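Side-chain contacts in putative fimbriae assembly chaperone (Salmonella typhimurium, PDB 2CO7), which probably acts as a periplasmic chaperone that folds fimbrial subunits and holds them ready for assembly into surface fibres: residues B[146-151]-B[155-160]; B[202-207]-B[211-216]. All blocks are in the same frame, centred on the assembly; numbering follows the deposited sequence.

In the fold
Both contacts join segments close in sequence within the PapD C-terminal domain, an immunoglobulin-like fold, but in different sheets. Interaction 1 is a regular hairpin at the edge of a three-stranded sheet; its buried side carries Trp148, Leu155 and Val157, its outer side a salt-bridge network. Interaction 2 joins strand 201-205 to the loop that leads into strand 216-218; its pairing is irregular, and a serine hydroxyl and an arginine side chain do part of the bonding. The inner faces meet where NE1 of Trp148 lies 3.3 Å from CH2 of Trp203, and Leu146 packs on the same indole, so the two tryptophans join the sheets through the domain core.

Interaction 1 of 2, residues B[146-151]-B[155-160]; sequences LRWVET and LKVENP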
ATOM      1  N   LEU B 146      22.066  -7.693 -11.699  1.00 22.79           N
ATOM      2  CA  LEU B 146      21.170  -6.775 -12.394  1.00 21.55           C
ATOM      3  C   LEU B 146      21.964  -6.079 -13.476  1.00 21.03           C
ATOM      4  O   LEU B 146      23.117  -5.751 -13.253  1.00 20.94           O
ATOM      5  CB  LEU B 146      20.578  -5.746 -11.429  1.00 22.01           C
ATOM      6  CG  LEU B 146      19.694  -6.349 -10.331  1.00 22.72           C
ATOM      7  CD1 LEU B 146      18.857  -5.281  -9.651  1.00 27.67           C
ATOM      8  CD2 LEU B 146      18.791  -7.428 -10.900  1.00 24.67           C
ATOM      9  N   ARG B 147      21.365  -5.907 -14.651  1.00 19.99           N
ATOM     10  CA  ARG B 147      22.027  -5.222 -15.776  1.00 20.68           C
ATOM     11  C   ARG B 147      21.281  -3.915 -16.027  1.00 19.69           C
ATOM     12  O   ARG B 147      20.057  -3.906 -16.056  1.00 20.60           O
ATOM     13  CB  ARG B 147      22.009  -6.110 -17.028  1.00 20.29           C
ATOM     14  CG  ARG B 147      22.804  -5.513 -18.182  1.00 24.00           C
ATOM     15  CD  ARG B 147      23.158  -6.515 -19.261  1.00 32.38           C
ATOM     16  NE  ARG B 147      22.211  -6.388 -20.357  1.00 40.55           N
ATOM     17  CZ  ARG B 147      22.464  -5.870 -21.553  1.00 39.93           C
ATOM     18  NH1 ARG B 147      23.676  -5.436 -21.897  1.00 43.74           N
ATOM     19  NH2 ARG B 147      21.477  -5.820 -22.436  1.00 42.41           N
ATOM     20  N   TRP B 148      22.012  -2.822 -16.210  1.00 19.71           N
ATOM     21  CA  TRP B 148      21.420  -1.507 -16.389  1.00 19.32           C
ATOM     22  C   TRP B 148      21.798  -0.968 -17.747  1.00 19.73           C
ATOM     23  O   TRP B 148      22.930  -1.158 -18.240  1.00 18.65           O
ATOM     24  CB  TRP B 148      21.845  -0.544 -15.255  1.00 19.08           C
ATOM     25  CG  TRP B 148      21.489  -1.035 -13.841  1.00 20.40           C
ATOM     26  CD1 TRP B 148      22.151  -1.988 -13.105  1.00 18.71           C
ATOM     27  CD2 TRP B 148      20.403  -0.579 -13.014  1.00 19.15           C
ATOM     28  NE1 TRP B 148      21.540  -2.153 -11.882  1.00 21.98           N
ATOM     29  CE2 TRP B 148      20.466  -1.302 -11.798  1.00 20.34           C
ATOM     30  CE3 TRP B 148      19.385   0.381 -13.181  1.00 19.81           C
ATOM     31  CZ2 TRP B 148      19.561  -1.090 -10.746  1.00 19.79           C
ATOM     32  CZ3 TRP B 148      18.485   0.588 -12.138  1.00 19.67           C
ATOM     33  CH2 TRP B 148      18.568  -0.160 -10.944  1.00 19.67           C
ATOM     34  N   VAL B 149      20.841  -0.311 -18.384  1.00 19.99           N
ATOM     35  CA  VAL B 149      21.065   0.283 -19.685  1.00 20.68           C
ATOM     36  C   VAL B 149      20.480   1.682 -19.581  1.00 21.17           C
ATOM     37  O   VAL B 149      19.375   1.851 -19.068  1.00 20.53           O
ATOM     38  CB  VAL B 149      20.376  -0.540 -20.806  1.00 20.43           C
ATOM     39  CG1 VAL B 149      20.698   0.027 -22.180  1.00 21.55           C
ATOM     40  CG2 VAL B 149      20.792  -1.997 -20.733  1.00 22.25           C
ATOM     41  N   GLU B 150      21.237   2.679 -20.026  1.00 22.41           N
ATOM     42  CA  GLU B 150      20.749   4.063 -20.068  1.00 24.36           C
ATOM     43  C   GLU B 150      20.740   4.533 -21.511  1.00 25.21           C
ATOM     44  O   GLU B 150      21.773   4.500 -22.165  1.00 25.30           O
ATOM     45  CB  GLU B 150      21.638   4.998 -19.230  1.00 23.60           C
ATOM     46  CG  GLU B 150      21.845   4.529 -17.781  1.00 25.58           C
ATOM     47  CD  GLU B 150      22.779   5.430 -16.978  1.00 25.58           C
ATOM     48  OE1 GLU B 150      23.020   5.129 -15.799  1.00 28.56           O
ATOM     49  OE2 GLU B 150      23.269   6.432 -17.521  1.00 27.95           O
ATOM     50  N   THR B 151      19.568   4.920 -22.012  1.00 26.29           N
ATOM     51  CA  THR B 151      19.490   5.624 -23.292  1.00 27.54           C
ATOM     52  C   THR B 151      18.610   6.843 -23.107  1.00 27.52           C
ATOM     53  O   THR B 151      17.461   6.718 -22.665  1.00 27.47           O
ATOM     54  CB  THR B 151      18.937   4.775 -24.471  1.00 27.93           C
ATOM     55  OG1 THR B 151      17.713   5.345 -24.952  1.00 29.51           O
ATOM     56  CG2 THR B 151      18.739   3.314 -24.098  1.00 26.92           C
ATOM     57  N   LEU B 155      16.041   4.725 -18.147  1.00 23.55           N
ATOM     58  CA  LEU B 155      16.897   3.893 -17.345  1.00 22.36           C
ATOM     59  C   LEU B 155      16.194   2.561 -17.321  1.00 21.12           C
ATOM     60  O   LEU B 155      15.055   2.481 -16.890  1.00 20.34           O
ATOM     61  CB  LEU B 155      16.977   4.436 -15.918  1.00 23.40           C
ATOM     62  CG  LEU B 155      18.220   4.274 -15.012  1.00 25.78           C
ATOM     63  CD1 LEU B 155      17.782   3.887 -13.609  1.00 23.65           C
ATOM     64  CD2 LEU B 155      19.324   3.353 -15.541  1.00 24.44           C
ATOM     65  N   LYS B 156      16.874   1.512 -17.763  1.00 20.26           N
ATOM     66  CA  LYS B 156      16.279   0.186 -17.747  1.00 19.35           C
ATOM     67  C   LYS B 156      17.129  -0.691 -16.862  1.00 18.42           C
ATOM     68  O   LYS B 156      18.360  -0.669 -16.948  1.00 18.06           O
ATOM     69  CB  LYS B 156      16.191  -0.380 -19.172  1.00 19.13           C
ATOM     70  CG  LYS B 156      15.573  -1.789 -19.305  1.00 19.71           C
ATOM     71  CD  LYS B 156      15.644  -2.217 -20.787  1.00 21.84           C
ATOM     72  CE  LYS B 156      14.911  -3.523 -21.064  1.00 25.37           C
ATOM     73  NZ  LYS B 156      15.004  -3.873 -22.538  1.00 26.21           N
ATOM     74  N   VAL B 157      16.449  -1.456 -16.024  1.00 18.41           N
ATOM     75  CA  VAL B 157      17.066  -2.460 -15.168  1.00 17.71           C
ATOM     76  C   VAL B 157      16.562  -3.820 -15.625  1.00 18.03           C
ATOM     77  O   VAL B 157      15.353  -4.005 -15.842  1.00 18.63           O
ATOM     78  CB  VAL B 157      16.741  -2.213 -13.661  1.00 17.64           C
ATOM     79  CG1 VAL B 157      15.251  -2.228 -13.422  1.00 17.72           C
ATOM     80  CG2 VAL B 157      17.446  -3.248 -12.775  1.00 17.53           C
ATOM     81  N   GLU B 158      17.501  -4.747 -15.784  1.00 17.85           N
ATOM     82  CA  GLU B 158      17.223  -6.075 -16.281  1.00 17.63           C
ATOM     83  C   GLU B 158      17.560  -7.061 -15.181  1.00 18.54           C
ATOM     84  O   GLU B 158      18.675  -7.076 -14.673  1.00 18.82           O
ATOM     85  CB  GLU B 158      18.039  -6.369 -17.552  1.00 18.16           C
ATOM     86  CG  GLU B 158      17.859  -5.228 -18.557  1.00 18.87           C
ATOM     87  CD  GLU B 158      18.664  -5.363 -19.816  1.00 21.42           C
ATOM     88  OE1 GLU B 158      19.665  -6.103 -19.823  1.00 22.12           O
ATOM     89  OE2 GLU B 158      18.272  -4.707 -20.794  1.00 23.18           O
ATOM     90  N   ASN B 159      16.583  -7.886 -14.833  1.00 18.14           N
ATOM     91  CA  ASN B 159      16.759  -8.875 -13.748  1.00 17.98           C
ATOM     92  C   ASN B 159      16.797 -10.305 -14.308  1.00 19.77           C
ATOM     93  O   ASN B 159      15.762 -10.890 -14.584  1.00 19.54           O
ATOM     94  CB  ASN B 159      15.612  -8.697 -12.712  1.00 18.59           C
ATOM     95  CG  ASN B 159      15.655  -9.752 -11.595  1.00 19.55           C
ATOM     96  OD1 ASN B 159      16.688 -10.363 -11.324  1.00 22.53           O
ATOM     97  ND2 ASN B 159      14.538  -9.970 -10.979  1.00 17.16           N
ATOM     98  N   PRO B 160      18.001 -10.895 -14.445  1.00 19.63           N
ATOM     99  CA  PRO B 160      18.090 -12.242 -15.037  1.00 20.70           C
ATOM    100  C   PRO B 160      17.966 -13.359 -13.965  1.00 20.88           C
ATOM    101  O   PRO B 160      18.266 -14.519 -14.238  1.00 21.72           O
ATOM    102  CB  PRO B 160      19.503 -12.241 -15.622  1.00 20.92           C
ATOM    103  CG  PRO B 160      20.295 -11.473 -14.518  1.00 22.02           C
ATOM    104  CD  PRO B 160      19.324 -10.362 -14.073  1.00 21.17           C
TER
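Trp148 lays the six-membered ring of its indole over Val157. The two side chains run alongside each other, and CG2 of Val157 lies 3.6 Å from the ring centroid, only 11° off the normal, a CH-pi contact over the face. With CG of Trp148 anti to its carbonyl carbon (chi1 -58°), the broad ring leans across toward the partner strand. There CD1 of Leu155 meets its edge, 3.7 Å from CZ3, while CD2 of Leu155 reaches CG of Glu150. A flat ring suits this place because a branched valine can fill its face as a leucine borders its rim. CD1 of Leu146 also meets CG2 of Val157, at 4.0 Å, roughly at right angles to the ring contact. The frame is an antiparallel beta hairpin of strands 147-151 and 154-159, with Trp148 and Val157 a non-hydrogen-bonded pair between the hydrogen-bonded pairs Arg147-Glu158 and Val149-Lys156. On the opposite face Arg147 and Glu158 run side by side, the arginine bent at chi3 so that its guanidinium meets the carboxylate. NE of Arg147 gives a 2.6 Å hydrogen bond to the syn side of OE1 of Glu158, 24° out of the carboxylate plane, within a salt bridge; NH2 adds a weak bond to the same oxygen. The CG2 methyl of Val149 lies over this guanidinium. NZ of Lys156 completes the network by a long salt bridge, 3.8 Å from OE2 of Glu158, and probably adds to the stabilisation of the carboxylate.

Interaction 2 of 2, residues B[202-207]-B[211-216]; sequences EWRVIT and GESHPF
Phe216 sets its CB over one face of the Trp203 indole, 3.4 Å from CE2, so a methylene rather than the phenyl ring makes the CH-pi contact. The phenyl and the five-membered indole ring are nearly parallel, at 18°, but slid so far apart that they barely overlap. CG of Trp203 stands between the backbone N and the carbonyl carbon (chi1 66°), which brings one face of the large indole against CB of Phe216. Their backbones form an antiparallel hydrogen-bonded pair. Farther along, a serine is small enough to point inward, its hydroxyl replacing a main-chain acceptor: OG of Ser213 receives N-H of Val205 at 3.0 Å, almost straight at 174°, and donates to O of His214. This bridges the irregular part of the pairing, where the register shifts by one residue. Arg204 reaches across the same irregular part. NH1 bonds to O of Ser213 at 3.0 Å, and CG of Pro215 rests on one face of the guanidinium, 3.4 Å from NH2; flat cation and stiff apolar ring pack well. Glu212 crosses the arginine at about a right angle and probably adds charge attraction alone: OE1, hydrogen-bonded to Ser169, lies well out of the guanidinium plane. Strand 201-205 also pairs with 167-168 and 170-172, helix 139-142 meets Val205, Thr207 and Ser213, and Trp203 packs against Trp148 of the other sheet.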
ATOM      1  N   GLU B 202      23.867   3.132  -8.301  1.00 20.79           N
ATOM      2  CA  GLU B 202      24.014   2.498  -6.999  1.00 20.37           C
ATOM      3  C   GLU B 202      22.628   2.123  -6.504  1.00 20.00           C
ATOM      4  O   GLU B 202      21.678   2.879  -6.695  1.00 19.58           O
ATOM      5  CB  GLU B 202      24.715   3.426  -5.995  1.00 19.52           C
ATOM      6  CG  GLU B 202      24.802   2.832  -4.575  1.00 20.67           C
ATOM      7  CD  GLU B 202      25.484   3.739  -3.549  1.00 22.96           C
ATOM      8  OE1 GLU B 202      26.338   4.557  -3.948  1.00 24.44           O
ATOM      9  OE2 GLU B 202      25.161   3.636  -2.334  1.00 26.87           O
ATOM     10  N   TRP B 203      22.511   0.956  -5.879  1.00 19.14           N
ATOM     11  CA  TRP B 203      21.235   0.511  -5.354  1.00 20.14           C
ATOM     12  C   TRP B 203      21.414  -0.412  -4.181  1.00 20.08           C
ATOM     13  O   TRP B 203      22.517  -0.913  -3.934  1.00 19.13           O
ATOM     14  CB  TRP B 203      20.392  -0.193  -6.441  1.00 20.66           C
ATOM     15  CG  TRP B 203      20.958  -1.510  -6.944  1.00 21.55           C
ATOM     16  CD1 TRP B 203      20.547  -2.766  -6.594  1.00 24.79           C
ATOM     17  CD2 TRP B 203      22.015  -1.684  -7.902  1.00 24.04           C
ATOM     18  NE1 TRP B 203      21.299  -3.713  -7.271  1.00 23.91           N
ATOM     19  CE2 TRP B 203      22.191  -3.078  -8.090  1.00 23.82           C
ATOM     20  CE3 TRP B 203      22.817  -0.797  -8.634  1.00 22.40           C
ATOM     21  CZ2 TRP B 203      23.163  -3.604  -8.968  1.00 23.12           C
ATOM     22  CZ3 TRP B 203      23.774  -1.310  -9.493  1.00 22.60           C
ATOM     23  CH2 TRP B 203      23.935  -2.714  -9.651  1.00 24.31           C
ATOM     24  N   ARG B 204      20.314  -0.607  -3.461  1.00 19.82           N
ATOM     25  CA  ARG B 204      20.219  -1.607  -2.413  1.00 20.63           C
ATOM     26  C   ARG B 204      18.944  -2.409  -2.678  1.00 20.76           C
ATOM     27  O   ARG B 204      18.112  -2.011  -3.498  1.00 21.72           O
ATOM     28  CB  ARG B 204      20.164  -0.952  -1.038  1.00 20.34           C
ATOM     29  CG  ARG B 204      21.438  -0.208  -0.624  1.00 21.85           C
ATOM     30  CD  ARG B 204      21.129   0.685   0.544  1.00 24.64           C
ATOM     31  NE  ARG B 204      22.204   1.611   0.883  1.00 24.75           N
ATOM     32  CZ  ARG B 204      23.086   1.418   1.862  1.00 25.73           C
ATOM     33  NH1 ARG B 204      23.054   0.304   2.585  1.00 25.89           N
ATOM     34  NH2 ARG B 204      24.026   2.337   2.098  1.00 27.10           N
ATOM     35  N   VAL B 205      18.832  -3.558  -2.043  1.00 20.79           N
ATOM     36  CA  VAL B 205      17.580  -4.284  -2.086  1.00 20.33           C
ATOM     37  C   VAL B 205      17.020  -4.374  -0.676  1.00 19.49           C
ATOM     38  O   VAL B 205      17.748  -4.405   0.288  1.00 19.47           O
ATOM     39  CB  VAL B 205      17.667  -5.694  -2.752  1.00 21.63           C
ATOM     40  CG1 VAL B 205      18.121  -5.565  -4.260  1.00 23.88           C
ATOM     41  CG2 VAL B 205      18.584  -6.622  -1.974  1.00 22.65           C
ATOM     42  N   ILE B 206      15.702  -4.405  -0.578  1.00 19.22           N
ATOM     43  CA  ILE B 206      15.082  -4.666   0.703  1.00 18.19           C
ATOM     44  C   ILE B 206      15.184  -6.194   0.890  1.00 18.15           C
ATOM     45  O   ILE B 206      14.768  -6.967   0.006  1.00 18.03           O
ATOM     46  CB  ILE B 206      13.626  -4.202   0.740  1.00 19.00           C
ATOM     47  CG1 ILE B 206      13.513  -2.698   0.394  1.00 20.21           C
ATOM     48  CG2 ILE B 206      13.022  -4.460   2.157  1.00 16.52           C
ATOM     49  CD1 ILE B 206      12.048  -2.247   0.303  1.00 18.15           C
ATOM     50  N   THR B 207      15.798  -6.609   1.999  1.00 17.77           N
ATOM     51  CA  THR B 207      16.054  -8.038   2.258  1.00 19.15           C
ATOM     52  C   THR B 207      14.793  -8.787   2.674  1.00 19.31           C
ATOM     53  O   THR B 207      13.742  -8.167   2.914  1.00 19.94           O
ATOM     54  CB  THR B 207      17.139  -8.260   3.367  1.00 18.97           C
ATOM     55  OG1 THR B 207      16.571  -8.053   4.683  1.00 19.76           O
ATOM     56  CG2 THR B 207      18.352  -7.337   3.149  1.00 21.37           C
ATOM     57  N   GLY B 211      15.148  -4.946   6.140  1.00 21.28           N
ATOM     58  CA  GLY B 211      16.164  -3.896   6.175  1.00 21.00           C
ATOM     59  C   GLY B 211      16.738  -3.805   4.775  1.00 21.57           C
ATOM     60  O   GLY B 211      16.293  -4.508   3.876  1.00 18.38           O
ATOM     61  N   GLU B 212      17.726  -2.930   4.597  1.00 21.93           N
ATOM     62  CA  GLU B 212      18.358  -2.769   3.292  1.00 23.51           C
ATOM     63  C   GLU B 212      19.712  -3.461   3.255  1.00 22.56           C
ATOM     64  O   GLU B 212      20.419  -3.529   4.266  1.00 22.46           O
ATOM     65  CB  GLU B 212      18.443  -1.286   2.904  1.00 23.83           C
ATOM     66  CG  GLU B 212      17.062  -0.647   2.667  1.00 26.00           C
ATOM     67  CD  GLU B 212      17.115   0.859   2.435  1.00 27.86           C
ATOM     68  OE1 GLU B 212      18.197   1.386   2.074  1.00 34.65           O
ATOM     69  OE2 GLU B 212      16.063   1.524   2.611  1.00 33.68           O
ATOM     70  N   SER B 213      20.033  -4.012   2.087  1.00 21.43           N
ATOM     71  CA  SER B 213      21.277  -4.709   1.860  1.00 21.66           C
ATOM     72  C   SER B 213      22.390  -3.675   1.838  1.00 21.05           C
ATOM     73  O   SER B 213      22.126  -2.476   1.868  1.00 20.16           O
ATOM     74  CB  SER B 213      21.229  -5.404   0.508  1.00 21.86           C
ATOM     75  OG  SER B 213      21.218  -4.450  -0.525  1.00 21.32           O
ATOM     76  N   HIS B 214      23.630  -4.153   1.750  1.00 21.79           N
ATOM     77  CA  HIS B 214      24.775  -3.302   1.442  1.00 22.05           C
ATOM     78  C   HIS B 214      24.568  -2.784   0.006  1.00 21.04           C
ATOM     79  O   HIS B 214      23.797  -3.366  -0.764  1.00 20.31           O
ATOM     80  CB  HIS B 214      26.075  -4.120   1.523  1.00 22.77           C
ATOM     81  CG  HIS B 214      26.194  -5.171   0.456  1.00 26.91           C
ATOM     82  ND1 HIS B 214      26.590  -4.884  -0.836  1.00 30.92           N
ATOM     83  CD2 HIS B 214      25.969  -6.507   0.487  1.00 29.53           C
ATOM     84  CE1 HIS B 214      26.598  -5.994  -1.554  1.00 30.56           C
ATOM     85  NE2 HIS B 214      26.221  -6.994  -0.775  1.00 31.42           N
ATOM     86  N   PRO B 215      25.240  -1.681  -0.356  1.00 20.55           N
ATOM     87  CA  PRO B 215      25.023  -1.144  -1.703  1.00 20.36           C
ATOM     88  C   PRO B 215      25.675  -1.975  -2.808  1.00 20.03           C
ATOM     89  O   PRO B 215      26.654  -2.684  -2.577  1.00 20.05           O
ATOM     90  CB  PRO B 215      25.623   0.271  -1.618  1.00 20.02           C
ATOM     91  CG  PRO B 215      25.856   0.525  -0.141  1.00 20.78           C
ATOM     92  CD  PRO B 215      26.129  -0.817   0.447  1.00 20.08           C
ATOM     93  N   PHE B 216      25.080  -1.940  -3.990  1.00 20.13           N
ATOM     94  CA  PHE B 216      25.675  -2.516  -5.178  1.00 20.07           C
ATOM     95  C   PHE B 216      25.900  -1.390  -6.175  1.00 20.87           C
ATOM     96  O   PHE B 216      25.237  -0.368  -6.099  1.00 20.22           O
ATOM     97  CB  PHE B 216      24.734  -3.547  -5.829  1.00 20.46           C
ATOM     98  CG  PHE B 216      24.405  -4.715  -4.958  1.00 20.53           C
ATOM     99  CD1 PHE B 216      25.070  -5.928  -5.122  1.00 20.91           C
ATOM    100  CD2 PHE B 216      23.395  -4.616  -3.995  1.00 19.32           C
ATOM    101  CE1 PHE B 216      24.749  -7.026  -4.291  1.00 23.69           C
ATOM    102  CE2 PHE B 216      23.083  -5.678  -3.155  1.00 22.24           C
ATOM    103  CZ  PHE B 216      23.755  -6.897  -3.312  1.00 21.51           C
TER